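Local coordinates for protein aminotransferase class-III (Sphaerobacter thermophilus DSM 20745, PDB 6K8H) that belongs to the class-III aminotransferases, with the fold of the PLP-dependent transferase superfamily, and carries (5-hydroxy-4,6-dimethylpyridin-3-yl)methyl dihydrogen phosphate bound to a lysine, at residues B[101-106]-B[320-325]; B[282-287]-B[330-335]. All blocks are in the same frame, centred on the assembly; numbering follows the deposited sequence.

Contact 1: residues B[101-106]-B[320-325]; sequences TEHEIA and ANPVTM
The imidazole of His103 meets Pro322 obliquely, with CD2 3.7 Å from Pro322 CB, and the two side chains cross at about a right angle. Gln90 of helix 81-91 and Val326 also touch His103. The neighbouring corner of the proline ring, CG, lies 3.9 Å from Thr101 CG2. One turn on from Pro322, Met325 CB packs on His103 CB. The methionine is bent at chi2 and chi3, and this lays SD against the backbone at Glu104 CA, 3.8 Å away.

Two helix N-termini meet here. Helix 102-114 starts with a capping box: His103 N donates to Thr101 OG1 (3.1 Å), and Thr101 N gives a weak bond to Glu104 OE1. Asn321 caps helix 322-334, its OD1 accepting from Thr324 N in a nearly straight bond (176°), with the donor above the carbonyl plane.

Glu104 CG stands between its backbone N and carbonyl carbon (chi1 70°), which turns the carboxylate back to the cap. Its CB packs on Ala320 CB at 3.7 Å. Water 1 lies within bonding distance of Thr101 OG1, Glu104 OE1 and Ala320 O. Water 2 bridges His103 O and, weakly, Met325 O. Thr35 of the second subunit packs against Glu104 and Ala320.

Contact 2: residues B[282-287]-B[330-335]; sequences KIIGGG and TAMRKL. With PLR ((5-hydroxy-4,6-dimethylpyridin-3-yl)methyl dihydrogen phosphate), chain D.
The loop that follows strand 277-281 carries the ligand-bearing lysine of this PLP-dependent transferase fold, and a short 3-10 turn right after that lysine packs on the last turn of helix 322-334. Ile283 makes the main apolar contact. Its CD1 touches both Met332 SD and Leu335 CD1, each at 3.9 Å. Ile283 crosses both side chains at about a right angle. Its CG1 lies between the backbone N and the carbonyl carbon (chi1 72°), and from there CD1 extends to the helix. Met332 is bent at chi2 and chi3, and its sulfur also comes to 4.2 Å from Ile284 CG2. Ala331 CB fits close against the backbone, 3.7 Å from Gly286 CA. Gly286 has positive phi. The turn itself is held by Gly285 N to Lys282 O and Gly286 N to Ile283 O.

Lys282 leads the other way. Its NZ is covalently bonded to C4A of the ligand PLR, 1.9 Å apart in the model. Thr128 OG1 and Gly127 N of this chain and Thr317 OG1 of the second subunit are hydrogen-bonded to PLR.

Around the contact, Ile83 of helix 81-91 touches Ala331, Leu110 of helix 102-114 covers Met332, and Leu260 lies against Ile284. The loop then runs on to strand 291-295.

In the fold
Helix 322-334 joins the two contacts. Its capped start belongs to contact 1 and its last turn to contact 2, and the contact centres lie about 13 Å apart. They also touch directly: Thr324 CG2, near the start of the helix, is 4.1 Å from Gly285 CA. Helix 81-91 touches both contacts, and helix 102-114, which takes part in contact 1, reaches contact 2 through Leu110. Contact 2 holds Lys282, bonded to PLR. The side chain of Ala320 in contact 1 is about 12 Å from a different PLR, evidently that of the second subunit. Both contacts reach the second subunit, contact 1 through a salt bridge from Glu102 to its Arg25 and contact 2 through its Thr317.

Contact 1: residues B[101-106]-B[320-325]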
loop_
_atom_site.group_PDB
_atom_site.type_symbol
_atom_site.label_atom_id
_atom_site.label_comp_id
_atom_site.label_asym_id
_atom_site.label_seq_id
_atom_site.Cartn_x
_atom_site.Cartn_y
_atom_site.Cartn_z
ATOM N N THR B 101 -13.090 6.121 -12.377
ATOM C CA THR B 101 -13.365 5.478 -13.681
ATOM C C THR B 101 -14.422 4.394 -13.487
ATOM O O THR B 101 -14.598 3.924 -12.357
ATOM C CB THR B 101 -12.118 4.849 -14.313
ATOM O OG1 THR B 101 -11.920 3.545 -13.774
ATOM C CG2 THR B 101 -10.875 5.697 -14.161
ATOM N N GLU B 102 -15.110 4.052 -14.567
ATOM C CA GLU B 102 -16.116 2.999 -14.528
ATOM C C GLU B 102 -15.533 1.662 -14.066
ATOM O O GLU B 102 -16.278 0.809 -13.569
ATOM C CB GLU B 102 -16.748 2.863 -15.915
ATOM C CG GLU B 102 -17.881 1.840 -16.022
ATOM C CD GLU B 102 -18.540 1.859 -17.392
ATOM O OE1 GLU B 102 -18.184 2.739 -18.209
ATOM O OE2 GLU B 102 -19.421 1.002 -17.647
ATOM N N HIS B 103 -14.216 1.460 -14.219
ATOM C CA HIS B 103 -13.617 0.168 -13.881
ATOM C C HIS B 103 -13.751 -0.145 -12.393
ATOM O O HIS B 103 -13.999 -1.302 -12.010
ATOM C CB HIS B 103 -12.143 0.157 -14.308
ATOM C CG HIS B 103 -11.925 0.546 -15.739
ATOM N ND1 HIS B 103 -12.207 -0.298 -16.793
ATOM C CD2 HIS B 103 -11.450 1.689 -16.290
ATOM C CE1 HIS B 103 -11.909 0.304 -17.930
ATOM N NE2 HIS B 103 -11.451 1.513 -17.655
ATOM N N GLU B 104 -13.615 0.888 -11.557
ATOM C CA GLU B 104 -13.765 0.713 -10.088
ATOM C C GLU B 104 -15.207 0.274 -9.807
ATOM O O GLU B 104 -15.410 -0.583 -8.961
ATOM C CB GLU B 104 -13.370 1.985 -9.334
ATOM C CG GLU B 104 -14.326 3.143 -9.504
ATOM C CD GLU B 104 -13.808 4.478 -8.982
ATOM O OE1 GLU B 104 -12.660 4.826 -9.303
ATOM O OE2 GLU B 104 -14.557 5.154 -8.257
ATOM N N ILE B 105 -16.170 0.847 -10.523
ATOM C CA ILE B 105 -17.567 0.460 -10.340
ATOM C C ILE B 105 -17.768 -0.992 -10.723
ATOM O O ILE B 105 -18.492 -1.728 -10.049
ATOM C CB ILE B 105 -18.503 1.375 -11.149
ATOM C CG1 ILE B 105 -18.247 2.836 -10.785
ATOM C CG2 ILE B 105 -19.965 0.974 -10.882
ATOM C CD1 ILE B 105 -19.032 3.823 -11.625
ATOM N N ALA B 106 -17.162 -1.420 -11.835
ATOM C CA ALA B 106 -17.360 -2.789 -12.305
ATOM C C ALA B 106 -16.850 -3.804 -11.285
ATOM O O ALA B 106 -17.548 -4.777 -10.941
ATOM C CB ALA B 106 -16.656 -2.975 -13.650
ATOM N N ALA B 320 -7.789 2.139 -6.828
ATOM C CA ALA B 320 -8.723 1.864 -7.922
ATOM C C ALA B 320 -8.151 2.280 -9.280
ATOM O O ALA B 320 -8.894 2.642 -10.191
ATOM C CB ALA B 320 -10.081 2.534 -7.678
ATOM N N ASN B 321 -6.830 2.211 -9.440
ATOM C CA ASN B 321 -6.261 2.485 -10.746
ATOM C C ASN B 321 -6.819 1.479 -11.755
ATOM O O ASN B 321 -7.139 0.341 -11.399
ATOM C CB ASN B 321 -4.738 2.431 -10.699
ATOM C CG ASN B 321 -4.211 1.016 -10.584
ATOM O OD1 ASN B 321 -4.049 0.322 -11.588
ATOM N ND2 ASN B 321 -3.944 0.577 -9.355
ATOM N N PRO B 322 -7.020 1.896 -13.004
ATOM C CA PRO B 322 -7.727 1.018 -13.953
ATOM C C PRO B 322 -6.984 -0.269 -14.282
ATOM O O PRO B 322 -7.629 -1.267 -14.612
ATOM C CB PRO B 322 -7.890 1.906 -15.194
ATOM C CG PRO B 322 -7.890 3.308 -14.639
ATOM C CD PRO B 322 -6.907 3.276 -13.497
ATOM N N VAL B 323 -5.660 -0.304 -14.209
ATOM C CA VAL B 323 -4.987 -1.564 -14.493
ATOM C C VAL B 323 -5.373 -2.613 -13.456
ATOM O O VAL B 323 -5.809 -3.715 -13.804
ATOM C CB VAL B 323 -3.467 -1.370 -14.581
ATOM C CG1 VAL B 323 -2.798 -2.722 -14.713
ATOM C CG2 VAL B 323 -3.147 -0.494 -15.781
ATOM N N THR B 324 -5.211 -2.290 -12.170
ATOM C CA THR B 324 -5.608 -3.223 -11.119
ATOM C C THR B 324 -7.090 -3.568 -11.205
ATOM O O THR B 324 -7.473 -4.727 -11.012
ATOM C CB THR B 324 -5.288 -2.641 -9.745
ATOM O OG1 THR B 324 -3.884 -2.391 -9.645
ATOM C CG2 THR B 324 -5.732 -3.606 -8.611
ATOM N N MET B 325 -7.939 -2.586 -11.527
ATOM C CA MET B 325 -9.377 -2.851 -11.571
ATOM C C MET B 325 -9.729 -3.809 -12.701
ATOM O O MET B 325 -10.531 -4.727 -12.514
ATOM C CB MET B 325 -10.153 -1.540 -11.716
ATOM C CG MET B 325 -9.996 -0.603 -10.523
ATOM S SD MET B 325 -10.676 -1.223 -8.962
ATOM C CE MET B 325 -9.236 -2.023 -8.230
HETATM O O HOH W 1 -10.753 4.241 -11.133
HETATM O O HOH W 2 -12.901 -3.340 -13.495
#

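Contact 2: residues B[282-287]-B[330-335]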
loop_
_atom_site.group_PDB
_atom_site.type_symbol
_atom_site.label_atom_id
_atom_site.label_comp_id
_atom_site.label_asym_id
_atom_site.label_seq_id
_atom_site.Cartn_x
_atom_site.Cartn_y
_atom_site.Cartn_z
ATOM N N LYS B 282 -4.764 -9.504 -2.584
ATOM C CA LYS B 282 -4.212 -10.650 -3.307
ATOM C C LYS B 282 -5.015 -11.004 -4.568
ATOM O O LYS B 282 -4.873 -10.320 -5.599
ATOM C CB LYS B 282 -4.079 -11.832 -2.335
ATOM C CG LYS B 282 -3.036 -11.555 -1.223
ATOM C CD LYS B 282 -2.648 -12.795 -0.415
ATOM C CE LYS B 282 -1.277 -12.634 0.299
ATOM N NZ LYS B 282 -1.345 -11.901 1.611
ATOM N N ILE B 283 -5.843 -12.044 -4.527
ATOM C CA ILE B 283 -6.456 -12.519 -5.805
ATOM C C ILE B 283 -7.269 -11.418 -6.494
ATOM O O ILE B 283 -7.291 -11.399 -7.721
ATOM C CB ILE B 283 -7.320 -13.778 -5.590
ATOM C CG1 ILE B 283 -8.623 -13.456 -4.857
ATOM C CG2 ILE B 283 -6.527 -14.879 -4.904
ATOM C CD1 ILE B 283 -9.660 -14.535 -4.961
ATOM N N ILE B 284 -7.833 -10.491 -5.727
ATOM C CA ILE B 284 -8.827 -9.597 -6.302
ATOM C C ILE B 284 -8.162 -8.575 -7.211
ATOM O O ILE B 284 -8.852 -7.751 -7.819
ATOM C CB ILE B 284 -9.667 -8.893 -5.213
ATOM C CG1 ILE B 284 -8.786 -8.037 -4.299
ATOM C CG2 ILE B 284 -10.436 -9.885 -4.390
ATOM C CD1 ILE B 284 -9.565 -6.947 -3.561
ATOM N N GLY B 285 -6.831 -8.604 -7.314
ATOM C CA GLY B 285 -6.154 -7.688 -8.218
ATOM C C GLY B 285 -5.583 -8.293 -9.476
ATOM O O GLY B 285 -4.883 -7.578 -10.225
ATOM N N GLY B 286 -5.818 -9.573 -9.751
ATOM C CA GLY B 286 -5.291 -10.214 -10.948
ATOM C C GLY B 286 -3.781 -10.291 -11.042
ATOM O O GLY B 286 -3.250 -10.447 -12.144
ATOM N N GLY B 287 -3.071 -10.154 -9.921
ATOM C CA GLY B 287 -1.620 -10.102 -9.913
ATOM C C GLY B 287 -1.040 -8.712 -9.748
ATOM O O GLY B 287 0.183 -8.570 -9.686
ATOM N N THR B 330 -11.122 -9.299 -14.502
ATOM C CA THR B 330 -10.898 -10.499 -15.315
ATOM C C THR B 330 -10.609 -11.715 -14.444
ATOM O O THR B 330 -11.210 -12.787 -14.627
ATOM C CB THR B 330 -9.753 -10.247 -16.299
ATOM O OG1 THR B 330 -10.009 -9.029 -17.008
ATOM C CG2 THR B 330 -9.608 -11.390 -17.296
ATOM N N ALA B 331 -9.694 -11.566 -13.474
ATOM C CA ALA B 331 -9.345 -12.687 -12.599
ATOM C C ALA B 331 -10.572 -13.234 -11.886
ATOM O O ALA B 331 -10.792 -14.452 -11.837
ATOM C CB ALA B 331 -8.294 -12.249 -11.575
ATOM N N MET B 332 -11.398 -12.343 -11.339
ATOM C CA MET B 332 -12.566 -12.794 -10.600
ATOM C C MET B 332 -13.613 -13.384 -11.533
ATOM O O MET B 332 -14.237 -14.394 -11.197
ATOM C CB MET B 332 -13.147 -11.640 -9.783
ATOM C CG MET B 332 -12.223 -11.123 -8.694
ATOM S SD MET B 332 -11.626 -12.411 -7.572
ATOM C CE MET B 332 -13.132 -12.785 -6.671
ATOM N N ARG B 333 -13.815 -12.783 -12.714
ATOM C CA ARG B 333 -14.803 -13.331 -13.636
ATOM C C ARG B 333 -14.435 -14.735 -14.076
ATOM O O ARG B 333 -15.325 -15.540 -14.369
ATOM C CB ARG B 333 -14.970 -12.440 -14.868
ATOM C CG ARG B 333 -15.989 -11.318 -14.664
ATOM C CD ARG B 333 -16.137 -10.452 -15.919
ATOM N NE ARG B 333 -17.062 -9.350 -15.656
ATOM C CZ ARG B 333 -17.250 -8.312 -16.467
ATOM N NH1 ARG B 333 -16.566 -8.226 -17.603
ATOM N NH2 ARG B 333 -18.119 -7.356 -16.133
ATOM N N LYS B 334 -13.133 -15.038 -14.158
ATOM C CA LYS B 334 -12.697 -16.391 -14.485
ATOM C C LYS B 334 -12.886 -17.387 -13.345
ATOM O O LYS B 334 -12.864 -18.599 -13.601
ATOM C CB LYS B 334 -11.231 -16.374 -14.921
ATOM C CG LYS B 334 -11.020 -15.680 -16.257
ATOM C CD LYS B 334 -9.546 -15.363 -16.541
ATOM C CE LYS B 334 -8.673 -16.589 -16.482
ATOM N NZ LYS B 334 -8.589 -17.297 -17.791
ATOM N N LEU B 335 -13.037 -16.916 -12.101
ATOM C CA LEU B 335 -13.286 -17.774 -10.935
ATOM C C LEU B 335 -14.792 -17.954 -10.771
ATOM O O LEU B 335 -15.453 -17.256 -10.001
ATOM C CB LEU B 335 -12.686 -17.175 -9.671
ATOM C CG LEU B 335 -11.214 -17.284 -9.333
ATOM C CD1 LEU B 335 -10.992 -16.549 -8.007
ATOM C CD2 LEU B 335 -10.766 -18.734 -9.247
HETATM N N1 PLR D . -3.780 -10.226 5.827
HETATM C C2 PLR D . -3.475 -11.485 5.537
HETATM C C2A PLR D . -4.278 -12.587 6.147
HETATM C C3 PLR D . -2.426 -11.773 4.653
HETATM O O3 PLR D . -2.151 -13.062 4.374
HETATM C C4 PLR D . -1.689 -10.716 4.082
HETATM C C4A PLR D . -0.596 -11.003 3.151
HETATM C C5 PLR D . -2.042 -9.401 4.401
HETATM C C6 PLR D . -3.071 -9.215 5.284
HETATM C C5A PLR D . -1.284 -8.223 3.850
HETATM O O4P PLR D . -1.468 -7.983 2.421
HETATM P P PLR D . -0.308 -7.238 1.593
HETATM O O1P PLR D . -0.052 -5.966 2.334
HETATM O O2P PLR D . 0.867 -8.146 1.617
HETATM O O3P PLR D . -0.839 -7.021 0.213
#